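Long-range contacts in beta-d-glucoside glucohydrolase (Hypocrea jecorina, PDB 3ZZ1), which probably hydrolyses terminal, non-reducing beta-D-glucosyl residues with release of beta-D-glucose, as a family 3 glycoside hydrolase of cellulose breakdown: residues G118-G123 / T541-G546; N537-R542 / K560-A565; C368-C373 / G442-E447. One frame throughout, in Å; residues are numbered along the deposited sequence.

Contact 1: residues G118-G123 / T541-G546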
loop_
_atom_site.group_PDB
_atom_site.type_symbol
_atom_site.label_atom_id
_atom_site.label_comp_id
_atom_site.label_asym_id
_atom_site.label_seq_id
_atom_site.Cartn_x
_atom_site.Cartn_y
_atom_site.Cartn_z
ATOM N N GLY A 118 -6.105 -6.436 0.707
ATOM C CA GLY A 118 -6.733 -6.078 1.976
ATOM C C GLY A 118 -8.234 -6.276 2.027
ATOM O O GLY A 118 -8.968 -5.357 2.383
ATOM N N LYS A 119 -8.690 -7.480 1.687
ATOM C CA LYS A 119 -10.127 -7.793 1.677
ATOM C C LYS A 119 -10.781 -7.810 3.067
ATOM O O LYS A 119 -11.992 -7.629 3.190
ATOM C CB LYS A 119 -10.374 -9.130 0.973
ATOM C CG LYS A 119 -9.847 -10.338 1.728
ATOM C CD LYS A 119 -10.239 -11.619 1.038
ATOM C CE LYS A 119 -9.944 -12.826 1.906
ATOM N NZ LYS A 119 -10.295 -14.055 1.159
ATOM N N THR A 120 -9.975 -8.045 4.100
ATOM C CA THR A 120 -10.458 -8.161 5.472
ATOM C C THR A 120 -9.873 -7.026 6.311
ATOM O O THR A 120 -8.650 -6.912 6.425
ATOM C CB THR A 120 -10.026 -9.506 6.092
ATOM O OG1 THR A 120 -10.300 -10.572 5.173
ATOM C CG2 THR A 120 -10.750 -9.760 7.417
ATOM N N PRO A 121 -10.743 -6.188 6.912
ATOM C CA PRO A 121 -10.266 -5.051 7.707
ATOM C C PRO A 121 -9.321 -5.444 8.850
ATOM O O PRO A 121 -8.439 -4.659 9.204
ATOM C CB PRO A 121 -11.558 -4.418 8.247
ATOM C CG PRO A 121 -12.627 -5.449 8.042
ATOM C CD PRO A 121 -12.213 -6.208 6.822
ATOM N N GLN A 122 -9.497 -6.646 9.402
ATOM C CA GLN A 122 -8.643 -7.141 10.495
ATOM C C GLN A 122 -7.230 -7.521 10.057
ATOM O O GLN A 122 -6.351 -7.691 10.904
ATOM C CB GLN A 122 -9.293 -8.325 11.234
ATOM C CG GLN A 122 -10.521 -7.963 12.070
ATOM C CD GLN A 122 -11.823 -8.052 11.286
ATOM O OE1 GLN A 122 -11.826 -8.038 10.053
ATOM N NE2 GLN A 122 -12.941 -8.150 12.002
ATOM N N GLY A 123 -7.023 -7.658 8.746
ATOM C CA GLY A 123 -5.719 -8.000 8.170
ATOM C C GLY A 123 -4.588 -7.160 8.730
ATOM O O GLY A 123 -4.610 -5.927 8.633
ATOM N N THR A 541 -15.884 -10.936 4.811
ATOM C CA THR A 541 -14.743 -11.826 5.062
ATOM C C THR A 541 -14.261 -11.741 6.507
ATOM O O THR A 541 -14.477 -10.734 7.185
ATOM C CB THR A 541 -13.539 -11.545 4.116
ATOM O OG1 THR A 541 -13.162 -10.168 4.201
ATOM C CG2 THR A 541 -13.877 -11.882 2.676
ATOM N N ARG A 542 -13.608 -12.807 6.963
ATOM C CA ARG A 542 -13.037 -12.874 8.308
ATOM C C ARG A 542 -11.649 -13.484 8.227
ATOM O O ARG A 542 -11.324 -14.155 7.244
ATOM C CB ARG A 542 -13.896 -13.753 9.229
ATOM C CG ARG A 542 -15.382 -13.409 9.301
ATOM C CD ARG A 542 -15.656 -12.208 10.187
ATOM N NE ARG A 542 -17.089 -12.030 10.415
ATOM C CZ ARG A 542 -17.902 -11.333 9.625
ATOM N NH1 ARG A 542 -17.432 -10.734 8.539
ATOM N NH2 ARG A 542 -19.191 -11.233 9.920
ATOM N N ILE A 543 -10.841 -13.262 9.262
ATOM C CA ILE A 543 -9.583 -13.993 9.424
ATOM C C ILE A 543 -9.910 -15.488 9.597
ATOM O O ILE A 543 -10.604 -15.877 10.538
ATOM C CB ILE A 543 -8.754 -13.468 10.639
ATOM C CG1 ILE A 543 -8.417 -11.971 10.492
ATOM C CG2 ILE A 543 -7.503 -14.312 10.861
ATOM C CD1 ILE A 543 -7.642 -11.581 9.234
ATOM N N VAL A 544 -9.416 -16.311 8.675
ATOM C CA VAL A 544 -9.732 -17.744 8.654
ATOM C C VAL A 544 -8.831 -18.533 9.614
ATOM O O VAL A 544 -7.609 -18.362 9.613
ATOM C CB VAL A 544 -9.636 -18.322 7.215
ATOM C CG1 VAL A 544 -9.990 -19.806 7.191
ATOM C CG2 VAL A 544 -10.545 -17.543 6.265
ATOM N N SER A 545 -9.449 -19.389 10.429
ATOM C CA SER A 545 -8.724 -20.223 11.399
ATOM C C SER A 545 -8.327 -21.601 10.860
ATOM O O SER A 545 -7.426 -22.248 11.405
ATOM C CB SER A 545 -9.542 -20.389 12.684
ATOM O OG SER A 545 -10.737 -21.112 12.429
ATOM N N GLY A 546 -8.991 -22.040 9.794
ATOM C CA GLY A 546 -8.717 -23.345 9.190
ATOM C C GLY A 546 -7.585 -23.346 8.176
ATOM O O GLY A 546 -6.927 -22.323 7.954
HETATM O O HOH W 1 -14.161 -8.529 8.797
#
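Thr120 and Thr541 meet hydroxyl to hydroxyl, OG1 of Thr120 lying 3.0 Å from OG1 of Thr541 in a hydrogen bond that either could donate. Thr541 presents that oxygen because its chi1 of 55° sets OG1 between the backbone N and the carbonyl carbon, and this also leaves Thr541 OG1 3.0 Å from Lys119 O. A second polar link runs through a water, which donates to Gln122 OE1 and to Thr541 O, each at 2.7 Å. The same carbonyl receives NH1 of Arg542 from above its plane, 66° out of it, although the stronger partner of that guanidinium is Tyr539 O.

The apolar part centres on Ile543. Its CG1 packs on CB of Gln122 at 3.8 Å, and its CD1 reaches CG2 of Thr120 at 4.0 Å, beside the backbone N of Gly123. That N closes the type I turn from Thr120 to Gly123 by bonding to Thr120 O. At the other end, the extended chain of Lys119 runs across Thr541 at about a right angle, CD over CG2, and carries NZ on to salt bridges with Asp549 and Glu553.

The contact joins a loop of the N-terminal family region to one of the C-terminal region. With Thr541 sharing both its hydroxyl and its carbonyl, the polar links across the junction are between neutral groups, Ile543 adds apolar packing, and the lysine charge is met by Asp549 and Glu553.

Contact 2: residues N537-R542 / K560-A565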
loop_
_atom_site.group_PDB
_atom_site.type_symbol
_atom_site.label_atom_id
_atom_site.label_comp_id
_atom_site.label_asym_id
_atom_site.label_seq_id
_atom_site.Cartn_x
_atom_site.Cartn_y
_atom_site.Cartn_z
ATOM N N ASN A 537 -20.324 -7.151 11.298
ATOM C CA ASN A 537 -21.008 -8.196 10.546
ATOM C C ASN A 537 -21.362 -7.787 9.117
ATOM O O ASN A 537 -21.831 -8.616 8.329
ATOM C CB ASN A 537 -22.256 -8.667 11.301
ATOM C CG ASN A 537 -21.926 -9.261 12.659
ATOM O OD1 ASN A 537 -22.373 -8.762 13.687
ATOM N ND2 ASN A 537 -21.124 -10.326 12.666
ATOM N N ASP A 538 -21.138 -6.513 8.788
ATOM C CA ASP A 538 -21.375 -6.015 7.432
ATOM C C ASP A 538 -20.252 -6.402 6.459
ATOM O O ASP A 538 -20.468 -6.453 5.245
ATOM C CB ASP A 538 -21.594 -4.498 7.433
ATOM C CG ASP A 538 -22.885 -4.086 8.132
ATOM O OD1 ASP A 538 -23.812 -4.911 8.254
ATOM O OD2 ASP A 538 -22.975 -2.918 8.558
ATOM N N TYR A 539 -19.062 -6.674 6.991
ATOM C CA TYR A 539 -17.959 -7.189 6.182
ATOM C C TYR A 539 -18.200 -8.654 5.838
ATOM O O TYR A 539 -18.680 -9.421 6.671
ATOM C CB TYR A 539 -16.622 -7.010 6.908
ATOM C CG TYR A 539 -16.301 -5.561 7.207
ATOM C CD1 TYR A 539 -15.867 -4.697 6.199
ATOM C CD2 TYR A 539 -16.441 -5.052 8.497
ATOM C CE1 TYR A 539 -15.576 -3.355 6.474
ATOM C CE2 TYR A 539 -16.151 -3.716 8.781
ATOM C CZ TYR A 539 -15.721 -2.876 7.770
ATOM O OH TYR A 539 -15.439 -1.563 8.062
ATOM N N ASN A 540 -17.872 -9.032 4.606
ATOM C CA ASN A 540 -18.159 -10.379 4.122
ATOM C C ASN A 540 -16.995 -11.371 4.220
ATOM O O ASN A 540 -17.107 -12.511 3.764
ATOM C CB ASN A 540 -18.744 -10.341 2.699
ATOM C CG ASN A 540 -17.745 -9.853 1.650
ATOM O OD1 ASN A 540 -16.779 -9.150 1.957
ATOM N ND2 ASN A 540 -17.991 -10.223 0.397
ATOM N N THR A 541 -15.884 -10.936 4.811
ATOM C CA THR A 541 -14.743 -11.826 5.062
ATOM C C THR A 541 -14.261 -11.741 6.507
ATOM O O THR A 541 -14.477 -10.734 7.185
ATOM C CB THR A 541 -13.539 -11.545 4.116
ATOM O OG1 THR A 541 -13.162 -10.168 4.201
ATOM C CG2 THR A 541 -13.877 -11.882 2.676
ATOM N N ARG A 542 -13.608 -12.807 6.963
ATOM C CA ARG A 542 -13.037 -12.874 8.308
ATOM C C ARG A 542 -11.649 -13.484 8.227
ATOM O O ARG A 542 -11.324 -14.155 7.244
ATOM C CB ARG A 542 -13.896 -13.753 9.229
ATOM C CG ARG A 542 -15.382 -13.409 9.301
ATOM C CD ARG A 542 -15.656 -12.208 10.187
ATOM N NE ARG A 542 -17.089 -12.030 10.415
ATOM C CZ ARG A 542 -17.902 -11.333 9.625
ATOM N NH1 ARG A 542 -17.432 -10.734 8.539
ATOM N NH2 ARG A 542 -19.191 -11.233 9.920
ATOM N N LYS A 560 -17.442 -3.192 -2.945
ATOM C CA LYS A 560 -18.135 -3.994 -3.951
ATOM C C LYS A 560 -19.153 -4.929 -3.291
ATOM O O LYS A 560 -20.230 -5.163 -3.838
ATOM C CB LYS A 560 -17.126 -4.779 -4.801
ATOM C CG LYS A 560 -16.132 -3.886 -5.534
ATOM C CD LYS A 560 -14.845 -4.620 -5.879
ATOM C CE LYS A 560 -13.917 -3.717 -6.669
ATOM N NZ LYS A 560 -12.609 -4.370 -6.914
ATOM N N HIS A 561 -18.815 -5.439 -2.110
ATOM C CA HIS A 561 -19.754 -6.232 -1.318
ATOM C C HIS A 561 -20.890 -5.367 -0.761
ATOM O O HIS A 561 -22.053 -5.770 -0.783
ATOM C CB HIS A 561 -19.036 -6.975 -0.182
ATOM C CG HIS A 561 -19.948 -7.395 0.930
ATOM N ND1 HIS A 561 -20.959 -8.321 0.760
ATOM C CD2 HIS A 561 -20.015 -7.001 2.223
ATOM C CE1 HIS A 561 -21.604 -8.480 1.901
ATOM N NE2 HIS A 561 -21.050 -7.691 2.805
ATOM N N PHE A 562 -20.541 -4.182 -0.267
ATOM C CA PHE A 562 -21.519 -3.257 0.302
ATOM C C PHE A 562 -22.526 -2.774 -0.735
ATOM O O PHE A 562 -23.704 -2.631 -0.430
ATOM C CB PHE A 562 -20.821 -2.079 0.988
ATOM C CG PHE A 562 -20.255 -2.421 2.338
ATOM C CD1 PHE A 562 -19.115 -3.218 2.453
ATOM C CD2 PHE A 562 -20.868 -1.960 3.497
ATOM C CE1 PHE A 562 -18.593 -3.548 3.693
ATOM C CE2 PHE A 562 -20.358 -2.288 4.750
ATOM C CZ PHE A 562 -19.214 -3.082 4.847
ATOM N N ASP A 563 -22.057 -2.546 -1.959
ATOM C CA ASP A 563 -22.931 -2.145 -3.058
ATOM C C ASP A 563 -23.830 -3.294 -3.523
ATOM O O ASP A 563 -25.037 -3.105 -3.711
ATOM C CB ASP A 563 -22.105 -1.610 -4.233
ATOM C CG ASP A 563 -21.281 -0.384 -3.865
ATOM O OD1 ASP A 563 -21.576 0.269 -2.833
ATOM O OD2 ASP A 563 -20.328 -0.079 -4.612
ATOM N N ASP A 564 -23.233 -4.475 -3.703
ATOM C CA ASP A 564 -23.965 -5.677 -4.117
ATOM C C ASP A 564 -25.008 -6.137 -3.093
ATOM O O ASP A 564 -26.125 -6.489 -3.465
ATOM C CB ASP A 564 -22.997 -6.826 -4.418
ATOM C CG ASP A 564 -23.704 -8.050 -4.974
ATOM O OD1 ASP A 564 -24.164 -7.993 -6.132
ATOM O OD2 ASP A 564 -23.800 -9.067 -4.257
ATOM N N ALA A 565 -24.646 -6.132 -1.811
ATOM C CA ALA A 565 -25.546 -6.609 -0.758
ATOM C C ALA A 565 -26.492 -5.523 -0.233
ATOM O O ALA A 565 -27.220 -5.745 0.742
ATOM C CB ALA A 565 -24.747 -7.228 0.391
HETATM O O HOH W 2 -22.136 -9.165 5.115
#
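With chi1 at 159°, His561 swings its ring out from the helix, CG anti to the backbone N, and Asn540 answers with chi1 at 67°, its amide set between backbone N and carbonyl carbon; CB of Asn540 then lies over the ring centre and the amide over the CG and CB end of His561. The two side chains run antiparallel, amide flat against imidazole with their planes 10° apart. CB of Asn540 sits 3.4 Å from the centroid of the His561 ring, almost on its normal, a CH-pi contact, while CG of Asn540 is 3.4 Å from CG of His561. The amide nitrogen ND2 bonds to Phe556 O. At the imidazole edge NE2 gives a weak, bent hydrogen bond to Asp538 O, 2.8 Å long; NE2 of His561 is also 2.9 Å from a water, and that water donates to Asn537 O.

Here the short helix 559-564 of the C-terminal family region packs against the loop that precedes strand 548-549. Phe562, next along the helix, turns its edge toward the face of Tyr539 in an offset edge-to-face pair, centroids 5.6 Å apart. CE2 of Phe562 also touches CB of Asp538 at 3.7 Å. OH of Tyr539 is hydrogen-bonded to Thr531 O and Ala533 N, and its carbonyl O takes NH1 of Arg542 at 2.6 Å, a bond within the loop.

Contact 3: residues C368-C373 / G442-E447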
loop_
_atom_site.group_PDB
_atom_site.type_symbol
_atom_site.label_atom_id
_atom_site.label_comp_id
_atom_site.label_asym_id
_atom_site.label_seq_id
_atom_site.Cartn_x
_atom_site.Cartn_y
_atom_site.Cartn_z
ATOM N N CYS A 368 9.904 -1.953 21.942
ATOM C CA CYS A 368 9.140 -1.752 20.721
ATOM C C CYS A 368 9.958 -2.050 19.458
ATOM O O CYS A 368 9.965 -1.258 18.514
ATOM C CB CYS A 368 8.582 -0.320 20.692
ATOM S SG CYS A 368 7.066 -0.115 19.723
ATOM N N ASN A 369 10.647 -3.194 19.446
ATOM C CA ASN A 369 11.352 -3.655 18.245
ATOM C C ASN A 369 10.371 -3.947 17.107
ATOM O O ASN A 369 9.271 -4.464 17.339
ATOM C CB ASN A 369 12.220 -4.888 18.541
ATOM C CG ASN A 369 13.490 -4.550 19.329
ATOM O OD1 ASN A 369 14.123 -5.436 19.915
ATOM N ND2 ASN A 369 13.867 -3.274 19.344
ATOM N N ASP A 370 10.782 -3.605 15.885
ATOM C CA ASP A 370 9.938 -3.709 14.691
ATOM C C ASP A 370 8.627 -2.931 14.853
ATOM O O ASP A 370 7.621 -3.238 14.216
ATOM C CB ASP A 370 9.679 -5.179 14.325
ATOM C CG ASP A 370 10.962 -5.965 14.090
ATOM O OD1 ASP A 370 12.046 -5.357 13.931
ATOM O OD2 ASP A 370 10.883 -7.206 14.053
ATOM N N LYS A 371 8.673 -1.912 15.712
ATOM C CA LYS A 371 7.511 -1.120 16.109
ATOM C C LYS A 371 6.358 -1.972 16.649
ATOM O O LYS A 371 5.181 -1.646 16.451
ATOM C CB LYS A 371 7.057 -0.189 14.971
ATOM C CG LYS A 371 8.074 0.889 14.611
ATOM C CD LYS A 371 8.266 1.870 15.759
ATOM C CE LYS A 371 9.399 2.845 15.477
ATOM N NZ LYS A 371 10.684 2.389 16.042
ATOM N N GLY A 372 6.711 -3.057 17.343
ATOM C CA GLY A 372 5.731 -3.975 17.934
ATOM C C GLY A 372 5.124 -3.455 19.227
ATOM O O GLY A 372 5.226 -4.099 20.276
ATOM N N CYS A 373 4.506 -2.277 19.149
ATOM C CA CYS A 373 3.805 -1.671 20.283
ATOM C C CYS A 373 2.967 -0.488 19.818
ATOM O O CYS A 373 3.293 0.177 18.823
ATOM C CB CYS A 373 4.772 -1.237 21.397
ATOM S SG CYS A 373 5.646 0.331 21.118
ATOM N N GLY A 442 2.732 -11.180 11.324
ATOM C CA GLY A 442 2.268 -12.230 12.220
ATOM C C GLY A 442 3.297 -12.975 13.049
ATOM O O GLY A 442 3.027 -14.096 13.486
ATOM N N TYR A 443 4.466 -12.377 13.261
ATOM C CA TYR A 443 5.459 -12.950 14.175
ATOM C C TYR A 443 5.554 -12.165 15.486
ATOM O O TYR A 443 6.399 -12.465 16.334
ATOM C CB TYR A 443 6.840 -13.083 13.510
ATOM C CG TYR A 443 7.524 -11.772 13.174
ATOM C CD1 TYR A 443 8.376 -11.150 14.087
ATOM C CD2 TYR A 443 7.343 -11.169 11.932
ATOM C CE1 TYR A 443 9.010 -9.954 13.779
ATOM C CE2 TYR A 443 7.973 -9.976 11.615
ATOM C CZ TYR A 443 8.801 -9.371 12.544
ATOM O OH TYR A 443 9.429 -8.182 12.231
ATOM N N ILE A 444 4.698 -11.155 15.640
ATOM C CA ILE A 444 4.617 -10.404 16.891
ATOM C C ILE A 444 3.173 -10.296 17.367
ATOM O O ILE A 444 2.302 -9.827 16.632
ATOM C CB ILE A 444 5.211 -8.966 16.796
ATOM C CG1 ILE A 444 6.591 -8.966 16.133
ATOM C CG2 ILE A 444 5.282 -8.331 18.195
ATOM C CD1 ILE A 444 7.203 -7.583 15.946
ATOM N N THR A 445 2.945 -10.730 18.602
ATOM C CA THR A 445 1.677 -10.551 19.289
ATOM C C THR A 445 1.789 -9.336 20.213
ATOM O O THR A 445 2.601 -9.323 21.146
ATOM C CB THR A 445 1.276 -11.829 20.078
ATOM O OG1 THR A 445 1.078 -12.904 19.157
ATOM C CG2 THR A 445 -0.011 -11.624 20.874
ATOM N N VAL A 446 0.980 -8.317 19.932
ATOM C CA VAL A 446 1.012 -7.060 20.672
ATOM C C VAL A 446 -0.338 -6.852 21.339
ATOM O O VAL A 446 -1.356 -6.753 20.655
ATOM C CB VAL A 446 1.326 -5.855 19.747
ATOM C CG1 VAL A 446 1.255 -4.548 20.510
ATOM C CG2 VAL A 446 2.682 -6.014 19.098
ATOM N N GLU A 447 -0.327 -6.790 22.672
ATOM C CA GLU A 447 -1.541 -6.662 23.483
ATOM C C GLU A 447 -2.608 -7.686 23.081
ATOM O O GLU A 447 -3.778 -7.348 22.913
ATOM C CB GLU A 447 -2.087 -5.226 23.431
ATOM C CG GLU A 447 -1.182 -4.210 24.117
ATOM C CD GLU A 447 -1.737 -2.796 24.098
ATOM O OE1 GLU A 447 -2.969 -2.624 24.242
ATOM O OE2 GLU A 447 -0.929 -1.854 23.950
#
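Asp370 meets Tyr443 and Ile444 where a small disulfide-closed loop, Cys368 to Cys373, rests on the loop after strand 430-437. Both belong to the C-terminal region of the family 3 fold, in which 430-437 is one of the parallel strands of a six-stranded mixed sheet, and the contact lies at the protein surface.

From its CB outward, Asp370 works on several partners. CB packs on CD1 of Ile444 at 3.8 Å. CG, placed beside the backbone N by chi1 of -57°, lies 3.3 Å from OH of Tyr443. OD2 accepts the phenol's hydrogen bond, only 2.5 Å from OH of Tyr443, and OD1 pairs with Arg67 in a salt bridge. The tyrosine arrives across the carboxylate, their planes 77° apart, and its hydroxyl meets OD2 from 52° above the carboxylate plane, while OD2 itself lies at the edge of the ring. A carboxylate that receives a phenol on one oxygen and a guanidinium on the other would probably stay ionised.

Beyond this polar end, methyls pack on the backbone of the disulfide loop. CD1 of Ile444 also comes to 4.0 Å from Asn369 O. Gly372, the centre of an inverse gamma turn, has no side chain to meet CG2 of Ile444, which leaves that methyl its room. Val446 applies its two methyls where the loop returns to its second cysteine: CG1 lies on CA of Cys373, and CG2 of Val446 is 3.4 Å from Gly372 O.

From the N terminus, segment 118-123, in the loop between strand 108-109 and helix 134-150, waits more than four hundred residues for its partner 541-546. Within the large loop that contact 1 closes lies contact 3, which joins the loops after strands 348-352 and 430-437 inside the C-terminal family region; its nearest atoms stay about 9 Å from those of contact 1. Contact 2 begins on the stretch where contact 1 ends, the two sharing Thr541 and Arg542, and closes a short loop at 560-565. They also touch, Pro121 CG lying 3.8 Å from Tyr539 CG. Together they bring helix 559-564, the loop before strand 548-549 and the N-terminal region into one continuous patch.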